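Local coordinates for cupin 2 conserved barrel domain protein (PDB 2Q30) that is of unknown function but adopts the double-stranded beta-helix fold of the RmlC-like cupins and assembles as a pair of identical chains, at residues A[20-25]-A[36-41]; A[40-45]-A[97-102]; A[57-62]-A[102-107]. All blocks are in the same frame, centred on the assembly; numbering follows the deposited sequence.

Interaction 1 of 3, residues A[20-25]-A[36-41]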
loop_
_atom_site.group_PDB
_atom_site.type_symbol
_atom_site.label_atom_id
_atom_site.label_comp_id
_atom_site.label_asym_id
_atom_site.label_seq_id
_atom_site.Cartn_x
_atom_site.Cartn_y
_atom_site.Cartn_z
ATOM N N GLN A 20 -12.750 16.115 -14.816
ATOM C CA GLN A 20 -14.151 16.145 -14.351
ATOM C C GLN A 20 -14.362 15.328 -13.085
ATOM O O GLN A 20 -15.254 15.641 -12.287
ATOM C CB GLN A 20 -15.141 15.729 -15.453
ATOM C CG GLN A 20 -15.390 16.789 -16.535
ATOM C CD GLN A 20 -14.220 16.979 -17.481
ATOM O OE1 GLN A 20 -13.771 16.035 -18.128
ATOM N NE2 GLN A 20 -13.728 18.211 -17.578
ATOM N N ARG A 21 -13.552 14.296 -12.886
ATOM C CA ARG A 21 -13.673 13.463 -11.692
ATOM C C ARG A 21 -12.438 12.596 -11.510
ATOM O O ARG A 21 -11.641 12.477 -12.439
ATOM C CB ARG A 21 -14.910 12.571 -11.829
ATOM C CG ARG A 21 -14.888 11.726 -13.125
ATOM C CD ARG A 21 -15.745 10.532 -13.004
ATOM N NE ARG A 21 -15.072 9.545 -12.169
ATOM C CZ ARG A 21 -15.552 8.347 -11.860
ATOM N NH1 ARG A 21 -16.761 7.946 -12.262
ATOM N NH2 ARG A 21 -14.806 7.545 -11.107
ATOM N N PHE A 22 -12.305 11.969 -10.341
ATOM C CA PHE A 22 -11.174 11.045 -10.076
ATOM C C PHE A 22 -11.138 9.849 -11.049
ATOM O O PHE A 22 -12.172 9.427 -11.587
ATOM C CB PHE A 22 -11.200 10.514 -8.643
ATOM C CG PHE A 22 -12.391 9.634 -8.325
ATOM C CD1 PHE A 22 -12.352 8.258 -8.569
ATOM C CD2 PHE A 22 -13.558 10.192 -7.791
ATOM C CE1 PHE A 22 -13.459 7.441 -8.266
ATOM C CE2 PHE A 22 -14.678 9.397 -7.505
ATOM C CZ PHE A 22 -14.632 8.020 -7.739
ATOM N N VAL A 23 -9.947 9.305 -11.239
ATOM C CA VAL A 23 -9.714 8.141 -12.083
ATOM C C VAL A 23 -9.493 6.959 -11.145
ATOM O O VAL A 23 -8.671 7.040 -10.227
ATOM C CB VAL A 23 -8.456 8.289 -12.989
ATOM C CG1 VAL A 23 -8.101 6.960 -13.666
ATOM C CG2 VAL A 23 -8.660 9.373 -14.066
HETATM N N MSE A 24 -10.196 5.868 -11.419
HETATM C CA MSE A 24 -10.115 4.608 -10.673
HETATM C C MSE A 24 -9.536 3.572 -11.598
HETATM O O MSE A 24 -10.052 3.402 -12.688
HETATM C CB MSE A 24 -11.512 4.163 -10.243
HETATM C CG MSE A 24 -11.613 2.710 -9.741
HETATM SE SE MSE A 24 -13.338 2.385 -8.936
HETATM C CE MSE A 24 -13.418 0.439 -9.159
ATOM N N GLU A 25 -8.501 2.857 -11.162
ATOM C CA GLU A 25 -7.873 1.806 -11.999
ATOM C C GLU A 25 -7.676 0.535 -11.198
ATOM O O GLU A 25 -7.142 0.582 -10.112
ATOM C CB GLU A 25 -6.532 2.285 -12.576
ATOM C CG GLU A 25 -6.652 3.445 -13.559
ATOM C CD GLU A 25 -5.345 4.228 -13.801
ATOM O OE1 GLU A 25 -4.906 4.314 -14.968
ATOM O OE2 GLU A 25 -4.785 4.795 -12.835
ATOM N N VAL A 36 -6.937 -1.467 -5.939
ATOM C CA VAL A 36 -7.333 -0.428 -6.886
ATOM C C VAL A 36 -6.710 0.910 -6.521
ATOM O O VAL A 36 -6.527 1.225 -5.331
ATOM C CB VAL A 36 -8.881 -0.280 -6.938
ATOM C CG1 VAL A 36 -9.488 -1.456 -7.659
ATOM C CG2 VAL A 36 -9.469 -0.123 -5.527
ATOM N N SER A 37 -6.375 1.686 -7.543
ATOM C CA SER A 37 -5.790 2.990 -7.361
ATOM C C SER A 37 -6.832 4.037 -7.703
ATOM O O SER A 37 -7.765 3.768 -8.473
ATOM C CB SER A 37 -4.538 3.191 -8.204
ATOM O OG SER A 37 -4.812 3.201 -9.575
ATOM N N PHE A 38 -6.658 5.212 -7.096
ATOM C CA PHE A 38 -7.488 6.399 -7.357
ATOM C C PHE A 38 -6.530 7.556 -7.574
ATOM O O PHE A 38 -5.640 7.772 -6.753
ATOM C CB PHE A 38 -8.444 6.667 -6.226
ATOM C CG PHE A 38 -9.449 5.578 -6.008
ATOM C CD1 PHE A 38 -9.178 4.517 -5.157
ATOM C CD2 PHE A 38 -10.703 5.628 -6.637
ATOM C CE1 PHE A 38 -10.137 3.512 -4.950
ATOM C CE2 PHE A 38 -11.642 4.638 -6.443
ATOM C CZ PHE A 38 -11.374 3.584 -5.589
ATOM N N THR A 39 -6.651 8.231 -8.719
ATOM C CA THR A 39 -5.767 9.345 -9.074
ATOM C C THR A 39 -6.649 10.587 -9.147
ATOM O O THR A 39 -7.675 10.602 -9.839
ATOM C CB THR A 39 -5.033 9.117 -10.383
ATOM O OG1 THR A 39 -4.415 7.805 -10.361
ATOM C CG2 THR A 39 -3.984 10.215 -10.591
ATOM N N PHE A 40 -6.233 11.603 -8.413
ATOM C CA PHE A 40 -6.978 12.817 -8.254
ATOM C C PHE A 40 -6.191 14.021 -8.680
ATOM O O PHE A 40 -4.994 14.109 -8.407
ATOM C CB PHE A 40 -7.249 13.044 -6.763
ATOM C CG PHE A 40 -7.907 11.898 -6.063
ATOM C CD1 PHE A 40 -9.281 11.795 -6.020
ATOM C CD2 PHE A 40 -7.141 10.930 -5.406
ATOM C CE1 PHE A 40 -9.903 10.741 -5.341
ATOM C CE2 PHE A 40 -7.758 9.879 -4.723
ATOM C CZ PHE A 40 -9.143 9.799 -4.691
ATOM N N LYS A 41 -6.886 14.946 -9.337
ATOM C CA LYS A 41 -6.387 16.296 -9.516
ATOM C C LYS A 41 -6.725 16.957 -8.185
ATOM O O LYS A 41 -7.640 16.504 -7.470
ATOM C CB LYS A 41 -7.070 17.058 -10.657
ATOM C CG LYS A 41 -6.730 16.591 -12.078
ATOM C CD LYS A 41 -5.237 16.735 -12.445
ATOM C CE LYS A 41 -4.687 18.158 -12.496
ATOM N NZ LYS A 41 -3.180 18.128 -12.686
HETATM O O HOH W 1 -5.845 5.539 -10.508
HETATM O O HOH W 2 -2.947 6.852 -12.463
#

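Interaction 2 of 3, residues A[40-45]-A[97-102]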
loop_
_atom_site.group_PDB
_atom_site.type_symbol
_atom_site.label_atom_id
_atom_site.label_comp_id
_atom_site.label_asym_id
_atom_site.label_seq_id
_atom_site.Cartn_x
_atom_site.Cartn_y
_atom_site.Cartn_z
ATOM N N PHE A 40 -6.233 11.603 -8.413
ATOM C CA PHE A 40 -6.978 12.817 -8.254
ATOM C C PHE A 40 -6.191 14.021 -8.680
ATOM O O PHE A 40 -4.994 14.109 -8.407
ATOM C CB PHE A 40 -7.249 13.044 -6.763
ATOM C CG PHE A 40 -7.907 11.898 -6.063
ATOM C CD1 PHE A 40 -9.281 11.795 -6.020
ATOM C CD2 PHE A 40 -7.141 10.930 -5.406
ATOM C CE1 PHE A 40 -9.903 10.741 -5.341
ATOM C CE2 PHE A 40 -7.758 9.879 -4.723
ATOM C CZ PHE A 40 -9.143 9.799 -4.691
ATOM N N LYS A 41 -6.886 14.946 -9.337
ATOM C CA LYS A 41 -6.387 16.296 -9.516
ATOM C C LYS A 41 -6.725 16.957 -8.185
ATOM O O LYS A 41 -7.640 16.504 -7.470
ATOM C CB LYS A 41 -7.070 17.058 -10.657
ATOM C CG LYS A 41 -6.730 16.591 -12.078
ATOM C CD LYS A 41 -5.237 16.735 -12.445
ATOM C CE LYS A 41 -4.687 18.158 -12.496
ATOM N NZ LYS A 41 -3.180 18.128 -12.686
ATOM N N ALA A 42 -5.962 17.988 -7.837
ATOM C CA ALA A 42 -6.159 18.756 -6.594
ATOM C C ALA A 42 -7.624 19.191 -6.479
ATOM O O ALA A 42 -8.207 19.652 -7.462
ATOM C CB ALA A 42 -5.224 19.994 -6.568
ATOM N N GLY A 43 -8.221 18.972 -5.311
ATOM C CA GLY A 43 -9.623 19.314 -5.069
ATOM C C GLY A 43 -10.624 18.226 -5.400
ATOM O O GLY A 43 -11.782 18.347 -5.020
ATOM N N GLN A 44 -10.205 17.168 -6.102
ATOM C CA GLN A 44 -11.113 16.057 -6.409
ATOM C C GLN A 44 -11.222 15.162 -5.183
ATOM O O GLN A 44 -10.368 15.197 -4.262
ATOM C CB GLN A 44 -10.669 15.268 -7.624
ATOM C CG GLN A 44 -10.657 16.095 -8.901
ATOM C CD GLN A 44 -10.370 15.254 -10.141
ATOM O OE1 GLN A 44 -9.618 14.288 -10.087
ATOM N NE2 GLN A 44 -10.940 15.647 -11.272
ATOM N N GLU A 45 -12.272 14.357 -5.189
ATOM C CA GLU A 45 -12.618 13.552 -4.048
ATOM C C GLU A 45 -13.287 12.252 -4.417
ATOM O O GLU A 45 -14.069 12.206 -5.343
ATOM C CB GLU A 45 -13.621 14.387 -3.247
ATOM C CG GLU A 45 -14.066 13.858 -1.903
ATOM C CD GLU A 45 -15.123 14.748 -1.274
ATOM O OE1 GLU A 45 -15.227 15.939 -1.667
ATOM O OE2 GLU A 45 -15.847 14.239 -0.391
ATOM N N VAL A 97 -5.884 17.377 -1.694
ATOM C CA VAL A 97 -5.513 18.793 -1.527
ATOM C C VAL A 97 -4.615 19.174 -2.723
ATOM O O VAL A 97 -4.801 20.223 -3.327
ATOM C CB VAL A 97 -4.839 19.076 -0.161
ATOM C CG1 VAL A 97 -4.256 20.497 -0.134
ATOM C CG2 VAL A 97 -5.860 18.865 0.986
ATOM N N THR A 98 -3.614 18.339 -3.005
ATOM C CA THR A 98 -2.744 18.490 -4.169
ATOM C C THR A 98 -3.146 17.376 -5.131
ATOM O O THR A 98 -3.998 16.528 -4.809
ATOM C CB THR A 98 -1.233 18.298 -3.824
ATOM O OG1 THR A 98 -0.980 16.945 -3.407
ATOM C CG2 THR A 98 -0.760 19.243 -2.735
ATOM N N ASP A 99 -2.514 17.337 -6.309
ATOM C CA ASP A 99 -2.695 16.173 -7.224
ATOM C C ASP A 99 -2.205 14.970 -6.403
ATOM O O ASP A 99 -1.169 15.048 -5.744
ATOM C CB ASP A 99 -1.893 16.290 -8.502
ATOM C CG ASP A 99 -2.375 17.399 -9.418
ATOM O OD1 ASP A 99 -3.437 18.000 -9.192
ATOM O OD2 ASP A 99 -1.686 17.613 -10.416
HETATM N N MSE A 100 -2.966 13.884 -6.430
HETATM C CA MSE A 100 -2.741 12.796 -5.501
HETATM C C MSE A 100 -3.090 11.452 -6.080
HETATM O O MSE A 100 -4.035 11.330 -6.866
HETATM C CB MSE A 100 -3.646 13.048 -4.305
HETATM C CG MSE A 100 -3.389 12.225 -3.074
HETATM SE SE MSE A 100 -4.915 12.395 -1.897
HETATM C CE MSE A 100 -5.969 11.037 -2.574
ATOM N N LYS A 101 -2.318 10.443 -5.690
ATOM C CA LYS A 101 -2.638 9.071 -6.034
ATOM C C LYS A 101 -2.582 8.222 -4.772
ATOM O O LYS A 101 -1.657 8.356 -3.940
ATOM C CB LYS A 101 -1.764 8.520 -7.148
ATOM C CG LYS A 101 -2.242 7.201 -7.701
ATOM C CD LYS A 101 -1.455 6.783 -8.932
ATOM C CE LYS A 101 -1.954 5.468 -9.554
ATOM N NZ LYS A 101 -1.260 5.208 -10.874
ATOM N N VAL A 102 -3.590 7.362 -4.635
ATOM C CA VAL A 102 -3.679 6.413 -3.529
ATOM C C VAL A 102 -3.898 5.002 -4.043
ATOM O O VAL A 102 -4.385 4.822 -5.145
ATOM C CB VAL A 102 -4.800 6.786 -2.505
ATOM C CG1 VAL A 102 -4.543 8.183 -1.947
ATOM C CG2 VAL A 102 -6.192 6.659 -3.118
#

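Interaction 3 of 3, residues A[57-62]-A[102-107]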
loop_
_atom_site.group_PDB
_atom_site.type_symbol
_atom_site.label_atom_id
_atom_site.label_comp_id
_atom_site.label_asym_id
_atom_site.label_seq_id
_atom_site.Cartn_x
_atom_site.Cartn_y
_atom_site.Cartn_z
ATOM N N LEU A 57 -10.181 -2.440 4.586
ATOM C CA LEU A 57 -9.374 -1.870 3.515
ATOM C C LEU A 57 -8.238 -1.082 4.109
ATOM O O LEU A 57 -8.318 -0.638 5.256
ATOM C CB LEU A 57 -10.155 -0.961 2.558
ATOM C CG LEU A 57 -10.662 0.403 3.072
ATOM C CD1 LEU A 57 -10.968 1.326 1.920
ATOM C CD2 LEU A 57 -11.859 0.215 3.935
ATOM N N ASN A 58 -7.182 -0.899 3.320
ATOM C CA ASN A 58 -6.156 0.057 3.694
ATOM C C ASN A 58 -6.010 0.994 2.497
ATOM O O ASN A 58 -6.138 0.546 1.347
ATOM C CB ASN A 58 -4.867 -0.588 4.226
ATOM C CG ASN A 58 -3.981 -1.183 3.148
ATOM O OD1 ASN A 58 -3.361 -0.480 2.383
ATOM N ND2 ASN A 58 -3.844 -2.481 3.173
ATOM N N ILE A 59 -5.805 2.271 2.764
ATOM C CA ILE A 59 -5.618 3.275 1.725
ATOM C C ILE A 59 -4.238 3.863 1.957
ATOM O O ILE A 59 -4.018 4.470 2.998
ATOM C CB ILE A 59 -6.655 4.394 1.777
ATOM C CG1 ILE A 59 -8.071 3.824 1.696
ATOM C CG2 ILE A 59 -6.364 5.417 0.664
ATOM C CD1 ILE A 59 -9.195 4.860 1.688
ATOM N N VAL A 60 -3.343 3.716 0.979
ATOM C CA VAL A 60 -1.975 4.212 1.085
ATOM C C VAL A 60 -1.789 5.404 0.159
ATOM O O VAL A 60 -2.079 5.303 -1.017
ATOM C CB VAL A 60 -0.972 3.112 0.680
ATOM C CG1 VAL A 60 0.475 3.623 0.917
ATOM C CG2 VAL A 60 -1.254 1.859 1.497
ATOM N N VAL A 61 -1.298 6.529 0.684
ATOM C CA VAL A 61 -1.065 7.716 -0.140
ATOM C C VAL A 61 0.315 7.531 -0.782
ATOM O O VAL A 61 1.323 7.552 -0.096
ATOM C CB VAL A 61 -1.118 9.049 0.649
ATOM C CG1 VAL A 61 -0.953 10.215 -0.297
ATOM C CG2 VAL A 61 -2.442 9.165 1.434
ATOM N N LEU A 62 0.323 7.361 -2.094
ATOM C CA LEU A 62 1.547 7.159 -2.871
ATOM C C LEU A 62 2.213 8.446 -3.262
ATOM O O LEU A 62 3.426 8.500 -3.364
ATOM C CB LEU A 62 1.224 6.437 -4.166
ATOM C CG LEU A 62 0.478 5.121 -4.079
ATOM C CD1 LEU A 62 0.137 4.678 -5.498
ATOM C CD2 LEU A 62 1.313 4.094 -3.334
ATOM N N VAL A 102 -3.590 7.362 -4.635
ATOM C CA VAL A 102 -3.679 6.413 -3.529
ATOM C C VAL A 102 -3.898 5.002 -4.043
ATOM O O VAL A 102 -4.385 4.822 -5.145
ATOM C CB VAL A 102 -4.800 6.786 -2.505
ATOM C CG1 VAL A 102 -4.543 8.183 -1.947
ATOM C CG2 VAL A 102 -6.192 6.659 -3.118
ATOM N N LEU A 103 -3.519 4.026 -3.219
ATOM C CA LEU A 103 -3.705 2.611 -3.506
ATOM C C LEU A 103 -4.576 2.042 -2.418
ATOM O O LEU A 103 -4.294 2.220 -1.246
ATOM C CB LEU A 103 -2.366 1.881 -3.511
ATOM C CG LEU A 103 -2.427 0.437 -4.038
ATOM C CD1 LEU A 103 -2.934 0.376 -5.492
ATOM C CD2 LEU A 103 -1.024 -0.181 -3.937
ATOM N N VAL A 104 -5.620 1.338 -2.818
ATOM C CA VAL A 104 -6.547 0.735 -1.895
ATOM C C VAL A 104 -6.444 -0.763 -2.035
ATOM O O VAL A 104 -6.519 -1.246 -3.136
ATOM C CB VAL A 104 -7.995 1.197 -2.196
ATOM C CG1 VAL A 104 -9.007 0.540 -1.194
ATOM C CG2 VAL A 104 -8.067 2.709 -2.153
ATOM N N THR A 105 -6.281 -1.467 -0.913
ATOM C CA THR A 105 -6.256 -2.929 -0.825
ATOM C C THR A 105 -7.416 -3.315 0.089
ATOM O O THR A 105 -7.506 -2.824 1.213
ATOM C CB THR A 105 -4.928 -3.477 -0.267
ATOM O OG1 THR A 105 -3.867 -3.017 -1.124
ATOM C CG2 THR A 105 -4.957 -5.021 -0.257
ATOM N N ILE A 106 -8.285 -4.169 -0.419
ATOM C CA ILE A 106 -9.517 -4.595 0.234
ATOM C C ILE A 106 -9.429 -6.101 0.418
ATOM O O ILE A 106 -9.216 -6.801 -0.560
ATOM C CB ILE A 106 -10.740 -4.242 -0.648
ATOM C CG1 ILE A 106 -10.681 -2.770 -1.128
ATOM C CG2 ILE A 106 -12.015 -4.545 0.105
ATOM C CD1 ILE A 106 -11.719 -2.433 -2.188
ATOM N N ALA A 107 -9.578 -6.581 1.659
ATOM C CA ALA A 107 -9.489 -8.023 2.002
ATOM C C ALA A 107 -10.504 -8.439 3.079
ATOM O O ALA A 107 -10.641 -7.741 4.081
ATOM C CB ALA A 107 -8.115 -8.380 2.479
HETATM O O HOH W 3 -3.219 -0.502 -0.623
#

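Interaction 1 of 3, residues A[20-25]-A[36-41]
V23 and T39 face each other as an antiparallel hydrogen-bonded pair, and E25 and S37 form the next, in the beta hairpin at the edge, within this chain, of the larger sheet of the cupin double-stranded beta-helix. Each pair makes two backbone bonds; V23 N reaches T39 O at 3.0 Å, almost straight (177°).

Apolar contacts gather on the face of M24 and F38. F22 holds CG between its backbone N and carbonyl carbon (chi1 65°), with the ring beside F38 and CB 3.5 Å from F40 CD1. The F22 and F38 rings meet obliquely, planes at 60°, F22 CD1 lying at the edge of the F38 ring, 3.7 Å from F38 CD2. SE of selenomethionine M24 comes 3.8 Å from F38 CE2 in an oblique Met-aromatic contact.

R21 grips F22 O side-on, through NE (3.0 Å, in the carbonyl plane) and NH2 (above it). On the face of V23, E25, S37 and T39, one water donates to V23 O and E25 OE2 and accepts from S37 OG and T39 OG1; a second donates to E25 OE2 and T39 OG1.

Strand 34-40 lies between strands 23-29 and 100-107, and L46 of strand 45-49 packs against F22, F38 and F40.

Interaction 2 of 3, residues A[40-45]-A[97-102]
A42 CB rests 3.3 Å from V97 O where the segment 97-102 enters the last strand of the cupin barrel, beside the type II beta turn K41-Q44. G43 occupies the turn position whose positive phi suits glycine. Next along, T98 offers its carbonyl O to A42 CA in a weak CA-H...O contact, while its OG1 is turned to D99 O and to the backbone N of E65.

D99 carries the polar part of the contact, its two oxygens divided between two donors. OD1 receives A42 N at 2.9 Å through its anti lone pair, and OD2 forms a salt bridge with K41 NZ at 2.8 Å, met on the syn side but 33° out of the carboxylate plane. The lysine chain reaches it by folding at chi2 (-62°) and chi3 (-64°), which brings the ammonium alongside the carboxylate; F17 adds a cation-pi partner to K41.

M100, a selenomethionine, pairs with F40 in antiparallel fashion through two backbone bonds, F40 N to M100 O at 2.7 Å and M100 N to F40 O at 2.8 Å. Finally, V102 CG2 meets the edge of the F40 ring, in its plane, 3.9 Å from F40 CE2.

Interaction 3 of 3, residues A[57-62]-A[102-107]
With chi1 at 76°, N58 holds CG between its backbone N and carbonyl carbon, which sets its amide beside T105, the two side chains pointing the same way; ND2 comes 3.7 Å from T105 CB. T105 turns OG1 anti to its carbonyl carbon (chi1 -58°), which puts OG1 2.6 Å from a water that also donates to N58 OD1. The same water gives a weak bond to L103 O.

On the face that carries L57, I59, V61, V102, V104 and I106, the side chains that meet across the two strands are aliphatic. L57 CD1 lies 3.8 Å from V104 CG1, the two side chains crossing, whereas I59 runs alongside V104, with CG1 4.0 Å from V104 CG2. I59 sends its other branch, CG2, to V102 CB at 3.8 Å.

These strands, 56-63 and 100-107, are antiparallel neighbours in one sheet of the double-stranded beta-helix. N58 pairs with T105 and V60 with L103, each through two backbone bonds; V60 N reaches L103 O at 2.8 Å, nearly straight at 171°.

The N58 and T105 face also meets the second subunit: T105 OG1 is hydrogen-bonded to N58 ND2 of that chain, N58 ND2 makes a weak hydrogen bond to T105 OG1 of the second subunit, and V60 of the second subunit packs on L62 and L103.

How the interactions relate
From the N terminus, interaction 1 comes first and is the most local, closing the hairpin of strands 23-29 and 34-40 over ten intervening residues. The chain then passes straight into interaction 2, since F40 and K41 belong to both, and the turn after strand 34-40 meets the start of strand 100-107 across 51 residues. Interaction 3 opens inside that long loop, at strand 56-63, and ends beyond it, so that interactions 2 and 3 cross, sharing V102. Interaction 1 is complete before interaction 3 begins. All three reach one antiparallel sheet, where strand 100-107 has 34-40 on one side and 56-63 on the other, joining the early hairpin to strand 56-63.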